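Local coordinates for putative acetoin utilization protein, acetoin dehydrogenase (Thermus thermophilus, PDB 5AWE) that is of unknown function but combines a pair of CBS domains with an ACT domain, an architecture consistent with a role in ligand-responsive regulation, at residues A[152-157]-A[179-184]; A[92-97]-A[128-133]; A[50-55]-A[78-83]; A[10-15]-A[24-29]; A[36-41]-A[115-120]. One frame throughout, in Å; residues are numbered along the deposited sequence.

Interaction 1 (A[152-157]-A[179-184])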
# COMPACT_ATOMS: atom_id res chain seq x y z
N GLY A 152 -56.90 27.35 18.85
CA GLY A 152 -56.60 28.49 19.70
C GLY A 152 -55.73 28.21 20.92
O GLY A 152 -55.35 29.15 21.63
N ALA A 153 -55.42 26.94 21.18
CA ALA A 153 -54.79 26.55 22.45
C ALA A 153 -53.40 27.15 22.69
O ALA A 153 -53.08 27.52 23.81
CB ALA A 153 -54.72 25.02 22.55
N LEU A 154 -52.58 27.23 21.65
CA LEU A 154 -51.20 27.66 21.83
C LEU A 154 -51.16 29.14 22.23
O LEU A 154 -50.42 29.54 23.14
CB LEU A 154 -50.41 27.44 20.54
CG LEU A 154 -48.89 27.52 20.68
CD1 LEU A 154 -48.23 26.87 19.47
CD2 LEU A 154 -48.44 28.96 20.82
N ALA A 155 -51.98 29.95 21.58
CA ALA A 155 -52.13 31.34 21.98
C ALA A 155 -52.47 31.42 23.47
O ALA A 155 -51.91 32.24 24.21
CB ALA A 155 -53.22 32.00 21.16
N GLN A 156 -53.39 30.57 23.93
CA GLN A 156 -53.83 30.61 25.32
C GLN A 156 -52.72 30.16 26.28
O GLN A 156 -52.51 30.78 27.31
CB GLN A 156 -55.09 29.74 25.50
CG GLN A 156 -55.51 29.48 26.94
CD GLN A 156 -56.16 30.69 27.60
OE1 GLN A 156 -57.20 31.16 27.15
NE2 GLN A 156 -55.54 31.19 28.67
N MSE A 157 -52.01 29.09 25.92
CA MSE A 157 -50.87 28.64 26.72
C MSE A 157 -49.80 29.72 26.85
O MSE A 157 -49.18 29.85 27.90
CB MSE A 157 -50.23 27.39 26.09
CG MSE A 157 -49.00 26.88 26.85
SE MSE A 157 -47.41 27.67 26.40
CE MSE A 157 -47.42 27.37 24.66
N GLN A 179 -51.48 18.26 21.73
CA GLN A 179 -50.24 18.51 21.03
C GLN A 179 -49.15 18.66 22.09
O GLN A 179 -49.29 19.49 22.99
CB GLN A 179 -50.38 19.78 20.19
CG GLN A 179 -49.18 20.13 19.35
CD GLN A 179 -49.34 21.48 18.69
OE1 GLN A 179 -50.34 22.17 18.89
NE2 GLN A 179 -48.35 21.87 17.89
N ARG A 180 -48.09 17.87 21.99
CA ARG A 180 -47.01 17.93 22.98
C ARG A 180 -45.85 18.82 22.55
O ARG A 180 -45.11 18.50 21.62
CB ARG A 180 -46.47 16.53 23.30
CG ARG A 180 -45.19 16.57 24.14
CD ARG A 180 -44.98 15.27 24.87
NE ARG A 180 -46.11 14.97 25.74
CZ ARG A 180 -46.25 13.83 26.41
NH1 ARG A 180 -45.32 12.88 26.31
NH2 ARG A 180 -47.32 13.63 27.17
N LEU A 181 -45.68 19.94 23.26
CA LEU A 181 -44.72 20.96 22.87
C LEU A 181 -43.46 20.90 23.72
O LEU A 181 -43.52 20.71 24.94
CB LEU A 181 -45.36 22.35 23.00
CG LEU A 181 -46.71 22.54 22.30
CD1 LEU A 181 -47.27 23.91 22.61
CD2 LEU A 181 -46.53 22.34 20.79
N VAL A 182 -42.32 21.06 23.06
CA VAL A 182 -41.09 21.35 23.78
C VAL A 182 -40.82 22.84 23.59
O VAL A 182 -40.68 23.33 22.47
CB VAL A 182 -39.89 20.49 23.25
CG1 VAL A 182 -38.61 20.85 23.98
CG2 VAL A 182 -40.20 19.01 23.47
N MSE A 183 -40.77 23.56 24.71
CA MSE A 183 -40.78 25.01 24.67
C MSE A 183 -39.59 25.51 25.47
O MSE A 183 -39.34 25.02 26.57
CB MSE A 183 -42.09 25.55 25.28
CG MSE A 183 -42.33 27.05 25.11
SE MSE A 183 -43.72 27.68 26.11
CE MSE A 183 -44.37 28.78 25.05
N ARG A 184 -38.85 26.45 24.91
CA ARG A 184 -37.76 27.06 25.65
C ARG A 184 -38.11 28.49 25.99
O ARG A 184 -38.46 29.27 25.11
CB ARG A 184 -36.46 26.98 24.85
CG ARG A 184 -35.83 25.60 24.92
CD ARG A 184 -34.69 25.41 23.96
NE ARG A 184 -34.24 24.02 23.98
CZ ARG A 184 -33.39 23.52 24.88
NH1 ARG A 184 -32.89 24.29 25.83
NH2 ARG A 184 -33.04 22.24 24.83
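Met157 and Met183, both present as selenomethionine, meet tip to tip between a helix and the sheet of the ACT domain, an alpha/beta fold in which helices pack on one side of an antiparallel sheet. The axes of helix 153-157 and strand 179-184 pass 11.7 Å apart, inclined by 43°. The two side chains bridge this gap from either side. Met157 starts with CG anti to the backbone N (chi1 178°), then bends at its second and third torsions, which set SE and CE against the end of Met183. Met183 comes from the strand as a nearly extended chain and bends at chi3 alone. The closest pair is Met157 CE with Met183 CE at 3.4 Å, a tight fit for two methyl groups, while Met157 SE lies 3.7 Å from Met183 SE. Leu181, two residues earlier, adds CD1 from beside this pair, 4.0 Å from Met157 CE. Every touching residue is buried, and Met157 and Leu181 also rest on Ile147 of the adjacent strand. Ile166 of the second subunit packs on Leu154, so this core continues to the subunit interface. Leu154 itself makes a looser fit, its CG 4.4 Å from Leu181 CD1.

Interaction 2 (A[92-97]-A[128-133])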
# COMPACT_ATOMS: atom_id res chain seq x y z
N ALA A 92 -31.62 29.95 -0.13
CA ALA A 92 -32.63 29.00 0.31
C ALA A 92 -32.73 28.98 1.83
O ALA A 92 -31.80 29.39 2.54
CB ALA A 92 -32.29 27.61 -0.20
N PRO A 93 -33.88 28.53 2.35
CA PRO A 93 -33.99 28.49 3.82
C PRO A 93 -33.03 27.43 4.35
O PRO A 93 -32.82 26.40 3.72
CB PRO A 93 -35.45 28.14 4.08
CG PRO A 93 -35.95 27.54 2.81
CD PRO A 93 -35.15 28.15 1.69
N LEU A 94 -32.43 27.70 5.50
CA LEU A 94 -31.49 26.78 6.10
C LEU A 94 -32.08 25.36 6.09
O LEU A 94 -31.38 24.41 5.74
CB LEU A 94 -31.16 27.24 7.53
CG LEU A 94 -30.10 26.50 8.35
CD1 LEU A 94 -30.68 25.22 8.92
CD2 LEU A 94 -28.86 26.22 7.48
N GLU A 95 -33.37 25.24 6.42
CA GLU A 95 -34.03 23.93 6.57
C GLU A 95 -33.98 23.06 5.30
O GLU A 95 -34.08 21.83 5.38
CB GLU A 95 -35.50 24.10 6.99
CG GLU A 95 -35.72 24.94 8.25
CD GLU A 95 -36.05 26.39 7.93
OE1 GLU A 95 -37.22 26.78 8.07
OE2 GLU A 95 -35.13 27.16 7.55
N LYS A 96 -33.83 23.70 4.15
CA LYS A 96 -33.77 22.96 2.89
C LYS A 96 -32.50 22.12 2.84
O LYS A 96 -32.51 20.97 2.38
CB LYS A 96 -33.79 23.93 1.70
CG LYS A 96 -34.36 23.33 0.43
CD LYS A 96 -34.06 24.22 -0.77
CE LYS A 96 -34.98 23.93 -1.95
NZ LYS A 96 -36.21 24.76 -1.91
N ALA A 97 -31.40 22.68 3.33
CA ALA A 97 -30.14 21.97 3.35
C ALA A 97 -30.27 20.73 4.21
O ALA A 97 -29.87 19.64 3.80
CB ALA A 97 -29.02 22.88 3.88
N ARG A 128 -25.21 23.95 14.05
CA ARG A 128 -25.01 25.26 14.66
C ARG A 128 -26.27 26.13 14.50
O ARG A 128 -26.73 26.76 15.45
CB ARG A 128 -23.80 25.95 14.00
CG ARG A 128 -23.20 27.08 14.84
CD ARG A 128 -21.78 27.45 14.39
NE ARG A 128 -21.77 28.12 13.09
CZ ARG A 128 -21.47 27.51 11.94
NH1 ARG A 128 -21.16 26.21 11.95
NH2 ARG A 128 -21.49 28.18 10.80
N ALA A 129 -26.83 26.13 13.29
CA ALA A 129 -27.99 26.96 12.99
C ALA A 129 -29.18 26.62 13.88
O ALA A 129 -29.81 27.51 14.46
CB ALA A 129 -28.38 26.79 11.51
N PHE A 130 -29.48 25.33 14.00
CA PHE A 130 -30.61 24.89 14.82
C PHE A 130 -30.33 25.20 16.27
O PHE A 130 -31.24 25.54 17.03
CB PHE A 130 -30.86 23.38 14.64
CG PHE A 130 -31.58 23.03 13.37
CD1 PHE A 130 -32.69 23.75 12.96
CD2 PHE A 130 -31.14 21.97 12.58
CE1 PHE A 130 -33.37 23.42 11.78
CE2 PHE A 130 -31.81 21.64 11.40
CZ PHE A 130 -32.93 22.37 11.00
N ILE A 131 -29.07 25.10 16.66
CA ILE A 131 -28.67 25.40 18.02
C ILE A 131 -28.90 26.88 18.32
O ILE A 131 -29.30 27.25 19.42
CB ILE A 131 -27.19 25.05 18.24
CG1 ILE A 131 -27.01 23.53 18.19
CG2 ILE A 131 -26.70 25.62 19.55
CD1 ILE A 131 -25.55 23.08 18.13
N GLU A 132 -28.66 27.72 17.32
CA GLU A 132 -28.85 29.15 17.50
C GLU A 132 -30.34 29.53 17.51
O GLU A 132 -30.82 30.19 18.44
CB GLU A 132 -28.13 29.91 16.40
CG GLU A 132 -28.27 31.42 16.49
CD GLU A 132 -27.28 32.15 15.60
OE1 GLU A 132 -27.67 33.17 14.99
OE2 GLU A 132 -26.11 31.71 15.52
N VAL A 133 -31.08 29.13 16.48
CA VAL A 133 -32.43 29.64 16.30
C VAL A 133 -33.42 29.04 17.31
O VAL A 133 -34.46 29.64 17.57
CB VAL A 133 -32.95 29.41 14.86
CG1 VAL A 133 -31.93 29.94 13.86
CG2 VAL A 133 -33.28 27.95 14.61
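Leu94 overlaps the methyl group of Ala129 and one face of the Phe130 ring near its rim, joining the first turn of helix 94-103 to the last turns of helix 123-133. Its branch point is central: Leu94 CG comes within 3.6 Å of Ala129 CB. The alanine methyl lies on the side of CG away from Leu94 CB, with Leu94 CD1 at 3.8 Å and CD2 at 4.1 Å from Ala129 CB, spread beside it. A first torsion of -175° swings CG away from the leucine's own backbone N and out to the other helix. Phe130 approaches aslant rather than in a stack. Leu94 CD1 stands over one face of the ring, displaced toward the rim, and its nearest ring atom is Phe130 CZ at 4.2 Å. The three touching residues are buried and apolar, and contact between the segments is by dispersion alone. Nearby, Glu95 sends OE1 to Arg142 and Arg184 of the second subunit in salt bridges, while the Phe130 ring meets Phe130 of that same subunit. The contact thus belongs to the second CBS domain at its border with another chain. Trp6, from the loop near the N-terminus, touches Leu94 on helix 94-103 and Ala129 on helix 123-133.

Interaction 3 (A[50-55]-A[78-83])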
# COMPACT_ATOMS: atom_id res chain seq x y z
N LYS A 50 -13.72 10.04 1.66
CA LYS A 50 -14.04 8.62 1.54
C LYS A 50 -13.93 8.13 0.10
O LYS A 50 -13.18 7.19 -0.18
CB LYS A 50 -15.46 8.34 2.06
CG LYS A 50 -15.53 7.86 3.49
CD LYS A 50 -16.78 7.02 3.72
CE LYS A 50 -16.71 5.72 2.92
NZ LYS A 50 -17.99 4.95 2.98
N ASP A 51 -14.69 8.74 -0.81
CA ASP A 51 -14.59 8.43 -2.23
C ASP A 51 -13.13 8.26 -2.68
O ASP A 51 -12.79 7.29 -3.36
CB ASP A 51 -15.24 9.55 -3.07
CG ASP A 51 -16.75 9.60 -2.94
OD1 ASP A 51 -17.35 10.57 -3.46
OD2 ASP A 51 -17.35 8.69 -2.32
N LEU A 52 -12.28 9.21 -2.31
CA LEU A 52 -10.88 9.18 -2.72
C LEU A 52 -10.13 8.00 -2.10
O LEU A 52 -9.40 7.29 -2.79
CB LEU A 52 -10.19 10.49 -2.32
CG LEU A 52 -10.18 11.69 -3.27
CD1 LEU A 52 -10.92 11.38 -4.58
CD2 LEU A 52 -10.80 12.88 -2.54
N LYS A 53 -10.33 7.79 -0.80
CA LYS A 53 -9.68 6.70 -0.07
C LYS A 53 -10.14 5.32 -0.52
O LYS A 53 -9.32 4.40 -0.65
CB LYS A 53 -9.96 6.85 1.43
CG LYS A 53 -8.98 7.73 2.20
CD LYS A 53 -8.69 9.04 1.50
CE LYS A 53 -7.77 9.90 2.35
NZ LYS A 53 -8.16 9.83 3.79
N ASP A 54 -11.44 5.16 -0.76
CA ASP A 54 -11.99 3.86 -1.13
C ASP A 54 -11.89 3.57 -2.62
O ASP A 54 -12.40 2.56 -3.10
CB ASP A 54 -13.47 3.75 -0.70
CG ASP A 54 -13.65 3.66 0.81
OD1 ASP A 54 -12.63 3.68 1.55
OD2 ASP A 54 -14.81 3.56 1.27
N ALA A 55 -11.22 4.47 -3.35
CA ALA A 55 -11.06 4.31 -4.79
C ALA A 55 -10.50 2.94 -5.12
O ALA A 55 -9.51 2.51 -4.52
CB ALA A 55 -10.13 5.39 -5.32
N ARG A 78 -11.88 12.60 -12.02
CA ARG A 78 -12.99 12.37 -12.93
C ARG A 78 -13.55 10.96 -12.83
O ARG A 78 -14.75 10.76 -13.02
CB ARG A 78 -12.55 12.64 -14.37
CG ARG A 78 -13.71 12.65 -15.36
CD ARG A 78 -13.24 12.67 -16.81
NE ARG A 78 -12.25 13.72 -17.06
CZ ARG A 78 -12.56 14.98 -17.33
NH1 ARG A 78 -13.83 15.36 -17.37
NH2 ARG A 78 -11.59 15.87 -17.54
N GLU A 79 -12.69 10.00 -12.52
CA GLU A 79 -13.07 8.59 -12.52
C GLU A 79 -13.79 8.16 -11.25
O GLU A 79 -14.34 7.06 -11.18
CB GLU A 79 -11.82 7.71 -12.73
CG GLU A 79 -11.08 8.02 -14.03
CD GLU A 79 -9.89 7.11 -14.26
OE1 GLU A 79 -8.78 7.64 -14.53
OE2 GLU A 79 -10.06 5.88 -14.17
N VAL A 80 -13.78 9.02 -10.24
CA VAL A 80 -14.39 8.67 -8.96
C VAL A 80 -15.42 9.70 -8.47
O VAL A 80 -16.08 9.48 -7.46
CB VAL A 80 -13.31 8.50 -7.87
CG1 VAL A 80 -12.37 7.36 -8.25
CG2 VAL A 80 -12.53 9.79 -7.69
N MSE A 81 -15.55 10.81 -9.18
CA MSE A 81 -16.45 11.86 -8.72
C MSE A 81 -17.91 11.46 -8.90
O MSE A 81 -18.24 10.62 -9.74
CB MSE A 81 -16.16 13.19 -9.44
CG MSE A 81 -16.39 13.20 -10.95
SE MSE A 81 -15.90 14.79 -11.71
CE MSE A 81 -16.90 14.75 -13.18
N ALA A 82 -18.78 12.05 -8.09
CA ALA A 82 -20.20 11.71 -8.12
C ALA A 82 -20.95 12.74 -8.92
O ALA A 82 -20.64 13.94 -8.86
CB ALA A 82 -20.76 11.66 -6.71
N ARG A 83 -21.94 12.28 -9.68
CA ARG A 83 -22.90 13.18 -10.30
C ARG A 83 -24.22 12.47 -10.59
O ARG A 83 -24.29 11.24 -10.62
CB ARG A 83 -22.33 13.79 -11.58
CG ARG A 83 -22.12 12.82 -12.73
CD ARG A 83 -21.43 13.52 -13.91
NE ARG A 83 -22.10 14.77 -14.27
CZ ARG A 83 -21.65 15.62 -15.19
NH1 ARG A 83 -22.32 16.73 -15.45
NH2 ARG A 83 -20.52 15.37 -15.85
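In the helix end whose Leu52 and Ala55 meet Val80, Asp54 N donates to Lys50 O at 2.7 Å, keeping the last turn wound. Across the contact the meeting is apolar, and Val80 carries it with both branches. Val80 CG2 meets Leu52 CD1 at 3.8 Å, and the two side chains cross at about a right angle. The other branch reaches Ala55, with Val80 CG1 4.2 Å from Ala55 CB. With chi1 at -61°, CG2 is wedged between the valine's backbone N and carbonyl carbon while CG1 stands opposite the carbonyl carbon, so one fork serves two partners of the helix end. Asp51 flanks the patch: its OD1 comes 4.3 Å from Val80 O, but both are acceptors, so this is proximity and not a bond. The backbone N of Asp51 is hydrogen-bonded to Thr48 OG1. The segment 78-83 has no regular structure, yet Ala82 is tied by backbone bonding to Leu46 of strand 42-48. The contact therefore joins the end of helix 49-53, in the first CBS domain, to the irregular segment ahead of strand 88-89, in the second, with Leu75 packing on Ala55 and Val80, and helix 20-30 packing against Leu52.

Interaction 4 (A[10-15]-A[24-29])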
# COMPACT_ATOMS: atom_id res chain seq x y z
N ASP A 10 -16.14 30.45 -0.22
CA ASP A 10 -14.91 30.22 -0.98
C ASP A 10 -14.22 28.90 -0.64
O ASP A 10 -13.09 28.89 -0.15
CB ASP A 10 -13.94 31.38 -0.75
CG ASP A 10 -14.52 32.73 -1.17
OD1 ASP A 10 -15.30 32.77 -2.15
OD2 ASP A 10 -14.20 33.75 -0.52
N PRO A 11 -14.90 27.77 -0.89
CA PRO A 11 -14.31 26.46 -0.59
C PRO A 11 -13.23 26.08 -1.60
O PRO A 11 -13.11 26.70 -2.66
CB PRO A 11 -15.50 25.51 -0.67
CG PRO A 11 -16.41 26.15 -1.65
CD PRO A 11 -16.26 27.64 -1.45
N VAL A 12 -12.43 25.08 -1.26
CA VAL A 12 -11.43 24.56 -2.17
C VAL A 12 -12.12 23.74 -3.24
O VAL A 12 -13.01 22.95 -2.94
CB VAL A 12 -10.42 23.66 -1.44
CG1 VAL A 12 -9.40 23.11 -2.43
CG2 VAL A 12 -9.73 24.45 -0.34
N VAL A 13 -11.72 23.92 -4.49
CA VAL A 13 -12.28 23.11 -5.55
C VAL A 13 -11.14 22.40 -6.25
O VAL A 13 -9.98 22.62 -5.94
CB VAL A 13 -13.09 23.96 -6.57
CG1 VAL A 13 -14.16 24.76 -5.85
CG2 VAL A 13 -12.16 24.88 -7.34
N VAL A 14 -11.48 21.54 -7.19
CA VAL A 14 -10.48 20.71 -7.82
C VAL A 14 -10.97 20.51 -9.25
O VAL A 14 -12.11 20.84 -9.57
CB VAL A 14 -10.36 19.36 -7.03
CG1 VAL A 14 -11.23 18.29 -7.66
CG2 VAL A 14 -8.91 18.95 -6.93
N ALA A 15 -10.09 20.00 -10.12
CA ALA A 15 -10.46 19.74 -11.50
C ALA A 15 -10.52 18.23 -11.75
O ALA A 15 -9.81 17.46 -11.10
CB ALA A 15 -9.46 20.40 -12.45
N ILE A 24 -6.48 14.15 -2.31
CA ILE A 24 -6.46 13.69 -0.93
C ILE A 24 -5.62 14.60 -0.05
O ILE A 24 -6.07 15.04 1.01
CB ILE A 24 -5.91 12.25 -0.83
CG1 ILE A 24 -6.89 11.27 -1.49
CG2 ILE A 24 -5.67 11.88 0.63
CD1 ILE A 24 -6.46 9.82 -1.45
N ARG A 25 -4.40 14.87 -0.48
CA ARG A 25 -3.49 15.70 0.30
C ARG A 25 -4.05 17.11 0.47
O ARG A 25 -3.89 17.74 1.51
CB ARG A 25 -2.11 15.75 -0.37
CG ARG A 25 -1.42 14.38 -0.50
CD ARG A 25 -1.21 13.72 0.87
NE ARG A 25 0.11 13.11 1.00
CZ ARG A 25 1.17 13.73 1.53
NH1 ARG A 25 2.34 13.10 1.61
NH2 ARG A 25 1.06 14.97 1.98
N LEU A 26 -4.72 17.60 -0.57
CA LEU A 26 -5.33 18.93 -0.51
C LEU A 26 -6.40 18.99 0.60
O LEU A 26 -6.49 19.98 1.32
CB LEU A 26 -5.95 19.27 -1.86
CG LEU A 26 -6.50 20.69 -2.06
CD1 LEU A 26 -5.50 21.73 -1.58
CD2 LEU A 26 -6.82 20.88 -3.53
N LEU A 27 -7.18 17.92 0.72
CA LEU A 27 -8.21 17.85 1.76
C LEU A 27 -7.61 17.75 3.16
O LEU A 27 -8.18 18.25 4.13
CB LEU A 27 -9.13 16.65 1.51
CG LEU A 27 -10.10 16.82 0.35
CD1 LEU A 27 -10.64 15.46 -0.06
CD2 LEU A 27 -11.23 17.76 0.76
N LYS A 28 -6.46 17.09 3.26
CA LYS A 28 -5.77 16.98 4.54
C LYS A 28 -5.31 18.34 5.04
O LYS A 28 -5.53 18.69 6.20
CB LYS A 28 -4.57 16.03 4.43
CG LYS A 28 -3.63 16.09 5.63
CD LYS A 28 -3.05 14.73 5.99
CE LYS A 28 -2.37 14.76 7.36
NZ LYS A 28 -1.77 13.45 7.76
N GLU A 29 -4.67 19.10 4.16
CA GLU A 29 -3.95 20.29 4.57
C GLU A 29 -4.82 21.54 4.70
O GLU A 29 -4.35 22.59 5.15
CB GLU A 29 -2.79 20.57 3.61
CG GLU A 29 -3.21 20.86 2.18
CD GLU A 29 -2.03 20.86 1.23
OE1 GLU A 29 -2.04 21.66 0.27
OE2 GLU A 29 -1.10 20.05 1.44
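In the first CBS domain the loop between strand 8-9 and helix 20-30 folds back along that helix, and Val12 of the loop meets Leu26 of the helix. The two side chains reach toward each other tip to tip. Val12 CG1 and Leu26 CD2 are 3.6 Å apart, the closest pair of the contact, and the leucine branch point follows, with Leu26 CG 3.8 Å from the same Val12 CG1. In both residues the touching branch is extended: Val12 CG1 lies anti to its own backbone nitrogen (chi1 179°), and Leu26 likewise throws CG outward from its helix. One methyl of Leu26 then serves three successive loop residues. Besides Val12 CG1, Leu26 CD2 lies 4.3 Å from the carbonyl oxygen Val13 O. It also comes within 4.4 Å of Val14 CG2, a looser approach from farther along the loop. Between them Val13 turns its side chain the other way and packs on Pro36, Met38 and Leu117. On the helix, Lys28 forms a salt bridge with Glu67 of the fourth subunit, and Arg25 a cation-pi contact with Tyr70 there. Between the segments 10-15 and 24-29 the attraction is essentially apolar, between methyl groups, with only a distant van der Waals approach to Val13 O: with no polar bond to set an angle, the fit rests on the shapes of a branched valine and a leucine tip, while Val14's backbone bonds to Pro36 and Met38 tie the loop to strand 34-39.

Interaction 5 (A[36-41]-A[115-120])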
# COMPACT_ATOMS: atom_id res chain seq x y z
N PRO A 36 -15.82 19.92 -4.24
CA PRO A 36 -16.62 20.08 -5.45
C PRO A 36 -15.65 20.10 -6.63
O PRO A 36 -14.51 20.50 -6.46
CB PRO A 36 -17.33 21.42 -5.25
CG PRO A 36 -16.49 22.16 -4.26
CD PRO A 36 -15.87 21.12 -3.38
N VAL A 37 -16.09 19.64 -7.79
CA VAL A 37 -15.22 19.56 -8.96
C VAL A 37 -15.65 20.52 -10.06
O VAL A 37 -16.72 20.36 -10.65
CB VAL A 37 -15.18 18.13 -9.52
CG1 VAL A 37 -14.17 18.05 -10.68
CG2 VAL A 37 -14.79 17.14 -8.43
N MSE A 38 -14.80 21.51 -10.35
CA MSE A 38 -15.08 22.52 -11.38
C MSE A 38 -14.44 22.19 -12.73
O MSE A 38 -13.31 21.72 -12.81
CB MSE A 38 -14.57 23.90 -10.93
CG MSE A 38 -15.17 24.41 -9.63
SE MSE A 38 -16.95 24.51 -9.72
CE MSE A 38 -17.17 25.96 -10.80
N GLU A 39 -15.18 22.46 -13.80
CA GLU A 39 -14.65 22.39 -15.15
C GLU A 39 -15.41 23.36 -16.05
O GLU A 39 -16.64 23.47 -15.96
CB GLU A 39 -14.78 20.97 -15.69
CG GLU A 39 -14.11 20.76 -17.05
CD GLU A 39 -14.20 19.32 -17.52
OE1 GLU A 39 -15.31 18.75 -17.46
OE2 GLU A 39 -13.17 18.76 -17.96
N GLY A 40 -14.69 24.07 -16.91
CA GLY A 40 -15.35 25.03 -17.77
C GLY A 40 -16.09 26.07 -16.95
O GLY A 40 -17.03 26.71 -17.43
N GLY A 41 -15.67 26.23 -15.70
CA GLY A 41 -16.33 27.18 -14.82
C GLY A 41 -17.70 26.71 -14.36
O GLY A 41 -18.48 27.50 -13.83
N GLU A 115 -25.93 28.97 -11.37
CA GLU A 115 -24.87 28.16 -11.95
C GLU A 115 -23.53 28.39 -11.24
O GLU A 115 -22.62 27.58 -11.34
CB GLU A 115 -24.74 28.47 -13.44
CG GLU A 115 -24.71 27.24 -14.35
CD GLU A 115 -26.01 26.44 -14.34
OE1 GLU A 115 -26.16 25.56 -15.23
OE2 GLU A 115 -26.87 26.67 -13.47
N ARG A 116 -23.42 29.51 -10.52
CA ARG A 116 -22.18 29.84 -9.82
C ARG A 116 -22.03 29.17 -8.45
O ARG A 116 -23.03 28.87 -7.78
CB ARG A 116 -22.06 31.35 -9.66
CG ARG A 116 -20.70 31.79 -9.17
CD ARG A 116 -20.79 33.17 -8.54
NE ARG A 116 -19.89 34.13 -9.18
CZ ARG A 116 -18.57 34.17 -8.98
NH1 ARG A 116 -18.01 33.28 -8.17
NH2 ARG A 116 -17.84 35.10 -9.58
N LEU A 117 -20.79 28.94 -8.03
CA LEU A 117 -20.50 28.32 -6.73
C LEU A 117 -20.03 29.38 -5.74
O LEU A 117 -19.05 30.09 -6.00
CB LEU A 117 -19.42 27.24 -6.89
CG LEU A 117 -18.87 26.55 -5.63
CD1 LEU A 117 -19.96 25.72 -4.97
CD2 LEU A 117 -17.69 25.65 -6.00
N VAL A 118 -20.71 29.49 -4.60
CA VAL A 118 -20.41 30.53 -3.62
C VAL A 118 -19.92 30.01 -2.27
O VAL A 118 -19.33 30.75 -1.49
CB VAL A 118 -21.63 31.43 -3.37
CG1 VAL A 118 -22.02 32.14 -4.66
CG2 VAL A 118 -22.79 30.59 -2.85
N GLY A 119 -20.17 28.73 -1.99
CA GLY A 119 -19.68 28.16 -0.76
C GLY A 119 -20.09 26.72 -0.52
O GLY A 119 -20.53 26.01 -1.43
N ILE A 120 -19.94 26.28 0.72
CA ILE A 120 -20.27 24.91 1.07
C ILE A 120 -20.88 24.86 2.47
O ILE A 120 -20.39 25.52 3.39
CB ILE A 120 -19.01 24.03 0.97
CG1 ILE A 120 -19.40 22.56 0.91
CG2 ILE A 120 -18.08 24.31 2.13
CD1 ILE A 120 -18.50 21.77 0.01
O HOH W 1 -19.20 28.23 -10.82
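Leu117 leaves its strand with CG anti to the backbone N (chi1 175°), a torsion that carries the side chain out toward Pro36 and Met38. Its CB lies 4.6 Å from Met38 SE, beyond close contact, and CG leads to the fork. CD2 does the touching. Met38, present as selenomethionine, and Pro36 approach it from roughly perpendicular directions. Leu117 CD2 and Met38 SE are 4.0 Å apart, the two chains set aslant. The proline ring crosses the leucine nearly at right angles, with Pro36 CG 4.1 Å from Leu117 CD2. Pro36 also turns toward Ile120, its CD 4.3 Å from Ile120 CD1. The strands belong to separate sheets, 34-39 to the first CBS domain and 116-122 to the second; their short axes pass 10.3 Å apart at 147°, so the direct contacts between them are made by side chains. Val118 and Gly119 form a classic beta bulge opposite Val111. At the edge one water spans the gap: it donates to Gly41 O at 3.2 Å and weakly accepts from Leu117 N. The chemistry is thus mainly dispersion, with a soft, polarisable selenium against a methyl, while the water links the two backbones indirectly, by a weak bond on the Leu117 side.

Interactions 1 and 2 are wholly buried, the first in the ACT domain and the second in the second CBS domain; both adjoin the second subunit, yet their centres are about 22 Å apart. Interactions 3, 4 and 5 are partly buried and lie on the far side of the chain's centre from interaction 1, while interaction 2 sits near the centre. Strand 34-39 joins interactions 4 and 5, since the loop of interaction 4 is bonded to it through Val14. Leu52 and Lys53 of interaction 3 pack on Ile24 of interaction 4. Interactions 3 and 5 each join the first CBS domain to the second, whereas 4 stays within one. All five are apolar at heart; interaction 5 adds a bridging water.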